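Local coordinates for polymeric Immunoglobulin Receptor (Oncorhynchus mykiss, PDB 5F1S), which probably binds polymeric immunoglobulins and carries them to mucosal surfaces, its ectodomain corresponding to secretory component, at residues G113-S119 against Q201-V205; R188-Y194 against V205-P211. All coordinates share one frame; numbering follows the deposited sequence.

Contact 1: residues G113-S119 against Q201-V205; sequences GLSVVNS and QQVAV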
ATOM      1  N   GLY A 113      -4.854  -2.016   9.511  1.00 32.72           N
ATOM      2  CA  GLY A 113      -5.932  -2.877   9.101  1.00 36.67           C
ATOM      3  C   GLY A 113      -5.594  -3.656   7.864  1.00 33.23           C
ATOM      4  O   GLY A 113      -4.450  -4.111   7.679  1.00 31.52           O
ATOM      5  N   LEU A 114      -6.606  -3.832   6.995  1.00 33.14           N
ATOM      6  CA  LEU A 114      -6.499  -4.718   5.852  1.00 31.97           C
ATOM      7  C   LEU A 114      -6.908  -3.975   4.600  1.00 33.48           C
ATOM      8  O   LEU A 114      -7.691  -3.012   4.662  1.00 35.80           O
ATOM      9  CB  LEU A 114      -7.375  -5.994   5.956  1.00 31.85           C
ATOM     10  CG  LEU A 114      -6.851  -7.018   6.978  1.00 34.72           C
ATOM     11  CD1 LEU A 114      -7.257  -6.611   8.352  1.00 39.98           C
ATOM     12  CD2 LEU A 114      -7.395  -8.382   6.621  1.00 35.33           C
ATOM     13  N   SER A 115      -6.374  -4.413   3.467  1.00 32.76           N
ATOM     14  CA  SER A 115      -6.832  -3.911   2.163  1.00 31.57           C
ATOM     15  C   SER A 115      -6.803  -5.045   1.161  1.00 34.82           C
ATOM     16  O   SER A 115      -6.315  -6.142   1.437  1.00 38.93           O
ATOM     17  CB  SER A 115      -5.954  -2.755   1.661  1.00 36.44           C
ATOM     18  OG  SER A 115      -4.682  -3.265   1.321  1.00 39.51           O
ATOM     19  N   VAL A 116      -7.316  -4.805  -0.027  1.00 34.48           N
ATOM     20  CA  VAL A 116      -7.346  -5.870  -1.015  1.00 35.85           C
ATOM     21  C   VAL A 116      -6.878  -5.320  -2.336  1.00 41.63           C
ATOM     22  O   VAL A 116      -7.180  -4.171  -2.680  1.00 40.18           O
ATOM     23  CB  VAL A 116      -8.752  -6.498  -1.093  1.00 37.52           C
ATOM     24  CG1 VAL A 116      -9.779  -5.484  -1.567  1.00 38.53           C
ATOM     25  CG2 VAL A 116      -8.740  -7.712  -1.955  1.00 39.21           C
ATOM     26  N   VAL A 117      -6.081  -6.128  -3.047  1.00 43.44           N
ATOM     27  CA  VAL A 117      -5.557  -5.699  -4.335  1.00 46.57           C
ATOM     28  C   VAL A 117      -6.711  -5.399  -5.281  1.00 49.07           C
ATOM     29  O   VAL A 117      -6.862  -4.277  -5.773  1.00 47.74           O
ATOM     30  CB  VAL A 117      -4.601  -6.763  -4.920  1.00 49.73           C
ATOM     31  CG1 VAL A 117      -4.220  -6.396  -6.351  1.00 51.50           C
ATOM     32  CG2 VAL A 117      -3.303  -6.946  -4.045  1.00 47.65           C
ATOM     33  N   ASN A 118      -7.583  -6.384  -5.499  1.00 44.86           N
ATOM     34  CA  ASN A 118      -8.755  -6.174  -6.341  1.00 47.70           C
ATOM     35  C   ASN A 118      -9.988  -6.576  -5.548  1.00 38.83           C
ATOM     36  O   ASN A 118     -10.145  -7.754  -5.215  1.00 40.04           O
ATOM     37  CB  ASN A 118      -8.635  -6.997  -7.631  1.00 53.86           C
ATOM     38  CG  ASN A 118      -9.767  -6.723  -8.626  1.00 76.89           C
ATOM     39  OD1 ASN A 118     -10.487  -5.708  -8.534  1.00 62.55           O
ATOM     40  ND2 ASN A 118      -9.927  -7.642  -9.596  1.00 76.97           N
ATOM     41  N   SER A 119     -10.872  -5.622  -5.260  1.00 38.92           N
ATOM     42  CA  SER A 119     -12.048  -5.952  -4.438  1.00 36.78           C
ATOM     43  C   SER A 119     -13.218  -6.522  -5.242  1.00 36.83           C
ATOM     44  O   SER A 119     -14.267  -6.835  -4.665  1.00 34.57           O
ATOM     45  CB  SER A 119     -12.510  -4.712  -3.672  1.00 37.43           C
ATOM     46  OG  SER A 119     -13.072  -3.791  -4.577  1.00 40.07           O
ATOM     47  N   GLN A 201     -10.746  -6.372  12.233  1.00 39.02           N
ATOM     48  CA  GLN A 201     -10.714  -5.586  11.005  1.00 41.20           C
ATOM     49  C   GLN A 201     -11.077  -6.472   9.829  1.00 38.14           C
ATOM     50  O   GLN A 201     -10.809  -7.672   9.837  1.00 35.06           O
ATOM     51  CB  GLN A 201      -9.338  -4.976  10.746  1.00 41.37           C
ATOM     52  CG  GLN A 201      -8.870  -3.965  11.749  1.00 47.82           C
ATOM     53  CD  GLN A 201      -9.901  -3.012  12.096  1.00 55.33           C
ATOM     54  OE1 GLN A 201     -10.523  -2.385  11.225  1.00 63.46           O
ATOM     55  NE2 GLN A 201     -10.150  -2.893  13.397  1.00 61.20           N
ATOM     56  N   GLN A 202     -11.659  -5.865   8.781  1.00 38.52           N
ATOM     57  CA  GLN A 202     -12.093  -6.652   7.640  1.00 38.26           C
ATOM     58  C   GLN A 202     -12.023  -5.787   6.390  1.00 36.65           C
ATOM     59  O   GLN A 202     -11.992  -4.562   6.473  1.00 37.42           O
ATOM     60  CB  GLN A 202     -13.505  -7.194   7.832  1.00 37.49           C
ATOM     61  CG  GLN A 202     -14.542  -6.276   8.433  1.00 43.95           C
ATOM     62  CD  GLN A 202     -15.847  -7.030   8.842  1.00 54.78           C
ATOM     63  OE1 GLN A 202     -15.824  -8.181   9.341  1.00 58.97           O
ATOM     64  NE2 GLN A 202     -16.980  -6.373   8.642  1.00 58.39           N
ATOM     65  N   VAL A 203     -11.949  -6.432   5.246  1.00 31.71           N
ATOM     66  CA  VAL A 203     -12.089  -5.732   3.970  1.00 31.29           C
ATOM     67  C   VAL A 203     -13.008  -6.573   3.080  1.00 31.70           C
ATOM     68  O   VAL A 203     -12.884  -7.803   3.026  1.00 31.54           O
ATOM     69  CB  VAL A 203     -10.724  -5.457   3.290  1.00 32.69           C
ATOM     70  CG1 VAL A 203      -9.957  -6.724   2.961  1.00 34.59           C
ATOM     71  CG2 VAL A 203     -10.981  -4.685   1.999  1.00 33.10           C
ATOM     72  N   ALA A 204     -13.973  -5.908   2.436  1.00 29.69           N
ATOM     73  CA  ALA A 204     -14.969  -6.580   1.597  1.00 29.50           C
ATOM     74  C   ALA A 204     -14.431  -6.904   0.207  1.00 30.14           C
ATOM     75  O   ALA A 204     -13.707  -6.110  -0.414  1.00 30.32           O
ATOM     76  CB  ALA A 204     -16.237  -5.707   1.513  1.00 28.98           C
ATOM     77  N   VAL A 205     -14.786  -8.094  -0.276  1.00 29.55           N
ATOM     78  CA  VAL A 205     -14.388  -8.597  -1.586  1.00 29.71           C
ATOM     79  C   VAL A 205     -15.633  -9.197  -2.227  1.00 30.32           C
ATOM     80  O   VAL A 205     -16.366  -9.963  -1.586  1.00 30.77           O
ATOM     81  CB  VAL A 205     -13.278  -9.660  -1.497  1.00 33.48           C
ATOM     82  CG1 VAL A 205     -12.811 -10.108  -2.902  1.00 33.13           C
ATOM     83  CG2 VAL A 205     -12.098  -9.127  -0.665  1.00 34.15           C
TER
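Leu114 and Val116 face Val203 across two backbone segments that run nearly parallel, strands 114-116 and 201-205 lying 14° apart with axes 6.0 Å from each other at closest. The strands belong to opposite sheets of an immunoglobulin V-set sandwich: 114-116 bonds to strand 129-135, and 201-205 to strand 192-198, so side chains do the joining here. Leu114 turns CG beside its own backbone N (chi1 -72°), which brings CD1 to 3.6 Å from CB of Gln201; Gln201 thus contributes its aliphatic base. Val203 fits between Leu114 and Val116. Its CG1 lies 4.0 Å from Leu114 CB, while its CG2 meets Val116 CG1 at 3.8 Å. Val116 divides its two methyls between two partners, for CG2 reaches the CG2 of the buried Val205 at 3.9 Å. Beyond Val116 the chain bends through Val117 and Asn118 toward the second sheet. Ser119 then sits beside strand 201-205, its CB 3.7 Å from Ala204 O and its carbonyl O 3.5 Å from Val205 CA in a CA-H...O contact. This is the V-set switch of the first strand from one sheet to the other. The chemistry accordingly changes along the segment: branched methyls packed by dispersion close the sandwich edge at Leu114 and Val116, and backbone polarity takes over at Ser119, where sheet pairing begins.

Contact 2: residues R188-Y194 against V205-P211; sequences RRDTGWY and VYILVTP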
ATOM      1  N   ARG A 188     -21.577 -21.296  -9.303  1.00 43.36           N
ATOM      2  CA  ARG A 188     -22.283 -20.036  -9.453  1.00 41.91           C
ATOM      3  C   ARG A 188     -22.918 -19.578  -8.166  1.00 40.34           C
ATOM      4  O   ARG A 188     -23.085 -18.367  -7.976  1.00 41.43           O
ATOM      5  CB  ARG A 188     -23.310 -20.115 -10.589  1.00 44.35           C
ATOM      6  CG  ARG A 188     -22.737 -19.386 -11.813  1.00 48.16           C
ATOM      7  CD  ARG A 188     -23.513 -19.579 -13.051  1.00 50.37           C
ATOM      8  NE  ARG A 188     -23.330 -20.911 -13.602  1.00 51.01           N
ATOM      9  CZ  ARG A 188     -23.871 -21.292 -14.762  1.00 51.09           C
ATOM     10  NH1 ARG A 188     -24.595 -20.434 -15.453  1.00 45.84           N
ATOM     11  NH2 ARG A 188     -23.701 -22.530 -15.211  1.00 56.56           N
ATOM     12  N   ARG A 189     -23.223 -20.490  -7.250  1.00 41.87           N
ATOM     13  CA  ARG A 189     -23.713 -20.049  -5.949  1.00 43.19           C
ATOM     14  C   ARG A 189     -22.646 -19.306  -5.139  1.00 39.94           C
ATOM     15  O   ARG A 189     -23.000 -18.655  -4.157  1.00 43.48           O
ATOM     16  CB  ARG A 189     -24.228 -21.235  -5.126  1.00 49.40           C
ATOM     17  CG  ARG A 189     -23.148 -22.192  -4.670  1.00 55.90           C
ATOM     18  CD  ARG A 189     -23.692 -23.424  -3.906  1.00 62.05           C
ATOM     19  NE  ARG A 189     -22.580 -24.336  -3.634  1.00 90.74           N
ATOM     20  CZ  ARG A 189     -22.098 -25.221  -4.507  1.00 95.19           C
ATOM     21  NH1 ARG A 189     -22.650 -25.344  -5.710  1.00 81.91           N
ATOM     22  NH2 ARG A 189     -21.063 -25.990  -4.180  1.00 85.98           N
ATOM     23  N   ASP A 190     -21.372 -19.393  -5.500  1.00 37.98           N
ATOM     24  CA  ASP A 190     -20.338 -18.647  -4.763  1.00 37.83           C
ATOM     25  C   ASP A 190     -20.396 -17.134  -5.010  1.00 35.82           C
ATOM     26  O   ASP A 190     -19.721 -16.368  -4.296  1.00 34.97           O
ATOM     27  CB  ASP A 190     -18.948 -19.128  -5.142  1.00 39.38           C
ATOM     28  CG  ASP A 190     -18.728 -20.621  -4.845  1.00 42.97           C
ATOM     29  OD1 ASP A 190     -19.444 -21.159  -3.990  1.00 43.47           O
ATOM     30  OD2 ASP A 190     -17.834 -21.233  -5.470  1.00 42.37           O
ATOM     31  N   THR A 191     -21.126 -16.682  -6.026  1.00 35.79           N
ATOM     32  CA  THR A 191     -21.222 -15.245  -6.287  1.00 33.55           C
ATOM     33  C   THR A 191     -21.679 -14.490  -5.044  1.00 34.54           C
ATOM     34  O   THR A 191     -22.613 -14.907  -4.348  1.00 35.54           O
ATOM     35  CB  THR A 191     -22.180 -14.975  -7.457  1.00 34.61           C
ATOM     36  OG1 THR A 191     -21.585 -15.479  -8.677  1.00 33.66           O
ATOM     37  CG2 THR A 191     -22.414 -13.532  -7.591  1.00 33.37           C
ATOM     38  N   GLY A 192     -21.024 -13.369  -4.766  1.00 34.51           N
ATOM     39  CA  GLY A 192     -21.467 -12.482  -3.712  1.00 33.60           C
ATOM     40  C   GLY A 192     -20.306 -11.851  -2.940  1.00 32.28           C
ATOM     41  O   GLY A 192     -19.136 -11.884  -3.348  1.00 32.92           O
ATOM     42  N   TRP A 193     -20.679 -11.273  -1.806  1.00 31.26           N
ATOM     43  CA  TRP A 193     -19.764 -10.551  -0.949  1.00 29.39           C
ATOM     44  C   TRP A 193     -19.132 -11.451   0.106  1.00 31.32           C
ATOM     45  O   TRP A 193     -19.814 -12.282   0.733  1.00 31.49           O
ATOM     46  CB  TRP A 193     -20.499  -9.417  -0.255  1.00 30.40           C
ATOM     47  CG  TRP A 193     -20.762  -8.233  -1.146  1.00 31.45           C
ATOM     48  CD1 TRP A 193     -21.962  -7.865  -1.715  1.00 32.93           C
ATOM     49  CD2 TRP A 193     -19.796  -7.266  -1.568  1.00 30.87           C
ATOM     50  NE1 TRP A 193     -21.777  -6.726  -2.464  1.00 32.74           N
ATOM     51  CE2 TRP A 193     -20.467  -6.339  -2.398  1.00 32.73           C
ATOM     52  CE3 TRP A 193     -18.425  -7.092  -1.332  1.00 32.69           C
ATOM     53  CZ2 TRP A 193     -19.810  -5.243  -2.971  1.00 31.71           C
ATOM     54  CZ3 TRP A 193     -17.776  -6.012  -1.915  1.00 31.19           C
ATOM     55  CH2 TRP A 193     -18.483  -5.091  -2.718  1.00 33.93           C
ATOM     56  N   TYR A 194     -17.850 -11.187   0.349  1.00 30.09           N
ATOM     57  CA  TYR A 194     -17.004 -11.916   1.291  1.00 32.55           C
ATOM     58  C   TYR A 194     -16.184 -10.920   2.091  1.00 30.55           C
ATOM     59  O   TYR A 194     -16.082  -9.739   1.750  1.00 31.12           O
ATOM     60  CB  TYR A 194     -16.033 -12.853   0.571  1.00 32.71           C
ATOM     61  CG  TYR A 194     -16.727 -13.990  -0.131  1.00 32.94           C
ATOM     62  CD1 TYR A 194     -16.837 -15.240   0.489  1.00 32.69           C
ATOM     63  CD2 TYR A 194     -17.312 -13.805  -1.402  1.00 34.45           C
ATOM     64  CE1 TYR A 194     -17.489 -16.281  -0.133  1.00 35.00           C
ATOM     65  CE2 TYR A 194     -17.983 -14.833  -2.037  1.00 31.85           C
ATOM     66  CZ  TYR A 194     -18.053 -16.088  -1.396  1.00 37.47           C
ATOM     67  OH  TYR A 194     -18.697 -17.145  -1.970  1.00 37.69           O
ATOM     68  N   VAL A 205     -14.786  -8.094  -0.276  1.00 29.55           N
ATOM     69  CA  VAL A 205     -14.388  -8.597  -1.586  1.00 29.71           C
ATOM     70  C   VAL A 205     -15.633  -9.197  -2.227  1.00 30.32           C
ATOM     71  O   VAL A 205     -16.366  -9.963  -1.586  1.00 30.77           O
ATOM     72  CB  VAL A 205     -13.278  -9.660  -1.497  1.00 33.48           C
ATOM     73  CG1 VAL A 205     -12.811 -10.108  -2.902  1.00 33.13           C
ATOM     74  CG2 VAL A 205     -12.098  -9.127  -0.665  1.00 34.15           C
ATOM     75  N   TYR A 206     -15.889  -8.826  -3.476  1.00 29.86           N
ATOM     76  CA  TYR A 206     -16.983  -9.392  -4.253  1.00 29.46           C
ATOM     77  C   TYR A 206     -16.454 -10.408  -5.242  1.00 31.13           C
ATOM     78  O   TYR A 206     -15.495 -10.120  -5.952  1.00 31.58           O
ATOM     79  CB  TYR A 206     -17.743  -8.288  -5.021  1.00 30.44           C
ATOM     80  CG  TYR A 206     -19.064  -8.796  -5.574  1.00 32.25           C
ATOM     81  CD1 TYR A 206     -19.141  -9.356  -6.848  1.00 29.86           C
ATOM     82  CD2 TYR A 206     -20.244  -8.724  -4.823  1.00 31.52           C
ATOM     83  CE1 TYR A 206     -20.338  -9.846  -7.353  1.00 33.89           C
ATOM     84  CE2 TYR A 206     -21.442  -9.199  -5.328  1.00 33.55           C
ATOM     85  CZ  TYR A 206     -21.494  -9.750  -6.609  1.00 33.80           C
ATOM     86  OH  TYR A 206     -22.684 -10.231  -7.124  1.00 35.20           O
ATOM     87  N   ILE A 207     -17.077 -11.591  -5.274  1.00 30.67           N
ATOM     88  CA  ILE A 207     -16.748 -12.634  -6.242  1.00 30.96           C
ATOM     89  C   ILE A 207     -17.918 -12.734  -7.211  1.00 31.75           C
ATOM     90  O   ILE A 207     -19.060 -12.966  -6.794  1.00 32.56           O
ATOM     91  CB  ILE A 207     -16.518 -14.000  -5.561  1.00 32.76           C
ATOM     92  CG1 ILE A 207     -15.392 -13.921  -4.505  1.00 36.60           C
ATOM     93  CG2 ILE A 207     -16.189 -15.081  -6.616  1.00 34.29           C
ATOM     94  CD1 ILE A 207     -14.054 -13.525  -5.091  1.00 36.55           C
ATOM     95  N   LEU A 208     -17.639 -12.584  -8.502  1.00 30.81           N
ATOM     96  CA  LEU A 208     -18.657 -12.794  -9.523  1.00 29.50           C
ATOM     97  C   LEU A 208     -18.303 -14.039 -10.307  1.00 32.09           C
ATOM     98  O   LEU A 208     -17.281 -14.053 -10.991  1.00 34.39           O
ATOM     99  CB  LEU A 208     -18.730 -11.594 -10.453  1.00 32.39           C
ATOM    100  CG  LEU A 208     -19.723 -11.752 -11.603  1.00 33.94           C
ATOM    101  CD1 LEU A 208     -21.108 -11.925 -11.080  1.00 36.49           C
ATOM    102  CD2 LEU A 208     -19.607 -10.538 -12.494  1.00 35.31           C
ATOM    103  N   VAL A 209     -19.159 -15.048 -10.258  1.00 33.05           N
ATOM    104  CA  VAL A 209     -18.954 -16.270 -11.018  1.00 32.96           C
ATOM    105  C   VAL A 209     -19.808 -16.156 -12.276  1.00 34.42           C
ATOM    106  O   VAL A 209     -21.024 -15.964 -12.189  1.00 34.48           O
ATOM    107  CB  VAL A 209     -19.345 -17.518 -10.211  1.00 33.84           C
ATOM    108  CG1 VAL A 209     -19.030 -18.806 -10.990  1.00 35.45           C
ATOM    109  CG2 VAL A 209     -18.581 -17.551  -8.869  1.00 34.15           C
ATOM    110  N   THR A 210     -19.178 -16.281 -13.418  1.00 34.72           N
ATOM    111  CA  THR A 210     -19.878 -16.125 -14.673  1.00 34.79           C
ATOM    112  C   THR A 210     -20.118 -17.489 -15.291  1.00 36.09           C
ATOM    113  O   THR A 210     -19.579 -18.500 -14.834  1.00 35.74           O
ATOM    114  CB  THR A 210     -19.071 -15.231 -15.598  1.00 36.08           C
ATOM    115  OG1 THR A 210     -17.833 -15.875 -15.907  1.00 37.93           O
ATOM    116  CG2 THR A 210     -18.810 -13.868 -14.917  1.00 40.05           C
ATOM    117  N   PRO A 211     -20.964 -17.571 -16.316  1.00 36.12           N
ATOM    118  CA  PRO A 211     -21.338 -18.889 -16.843  1.00 36.95           C
ATOM    119  C   PRO A 211     -20.158 -19.586 -17.484  1.00 36.74           C
ATOM    120  O   PRO A 211     -19.284 -18.938 -18.085  1.00 39.80           O
ATOM    121  CB  PRO A 211     -22.419 -18.561 -17.894  1.00 39.39           C
ATOM    122  CG  PRO A 211     -22.984 -17.221 -17.471  1.00 41.24           C
ATOM    123  CD  PRO A 211     -21.819 -16.490 -16.823  1.00 37.67           C
TER
HETATM  124  O   HOH W   1     -23.482 -16.249 -10.389  1.00 43.19           O
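Trp193 and Tyr206 sit opposite each other in an antiparallel beta hairpin of the immunoglobulin fold, whose first strand carries most of the Asp-x-Gly-x-Tyr-x-Cys signature (Asp190 in the turn before it, then Gly192, Tyr194 and Cys196). Backbone bonds set the register: Gly192 and Ile207 form a doubly hydrogen-bonded pair, Ile207 N reaching Gly192 O at 2.8 Å, and Tyr194 with Val205 forms the next. On the sheet face that bears Trp193 and Tyr206 the contacts are aromatic. With CG anti to its backbone N (chi1 -167°), Tyr206 presents its edge to the tryptophan face in a T-shaped stack, planes at 76°, while its CB stands 3.8 Å above the centroid of the six-membered ring of Trp193. The tyrosine ring also lies over Gly192, whose carbonyl O approaches one of its faces. On the other side of the sheet, Ile207 CG1 packs 3.7 Å from CD2 of the buried Tyr194. Tyr194 makes a tyrosine corner: its OH donates to Asp190 O, four residues earlier, at 2.7 Å, on a lone pair, and also bonds Arg148. Further along, Arg188 lays CG 3.8 Å from Val209 CG1, and Pro211 CA lies over one face of its guanidinium, near the rim; Glu125 is its salt-bridge partner. Thr191 OG1 ties the turn to the last strand by accepting from Val209 N at 2.9 Å and donating to a water that in turn donates to Arg188 O and Val209 O.

Overall arrangement
Both contacts use strand 201-210 and meet at Val205, their centres about 16 Å apart, within the second V-set domain. Along the chain the order is 113-119, 188-194, 201-205, 205-211. Strand 201-210 pairs with strand 192-198 in both halves; its first half also packs on 114-116 of the opposite sheet, and contact 2 takes in the pairing of its second half with 192-194. The two contacts also touch directly: Ser119 O lies 2.8 Å from Tyr206 N, a probable hydrogen bond, and Ala204 CB packs on Trp193 CZ3 at 3.8 Å. The pair illustrates how an immunoglobulin sandwich ties its edge and its hairpin together through a single last strand.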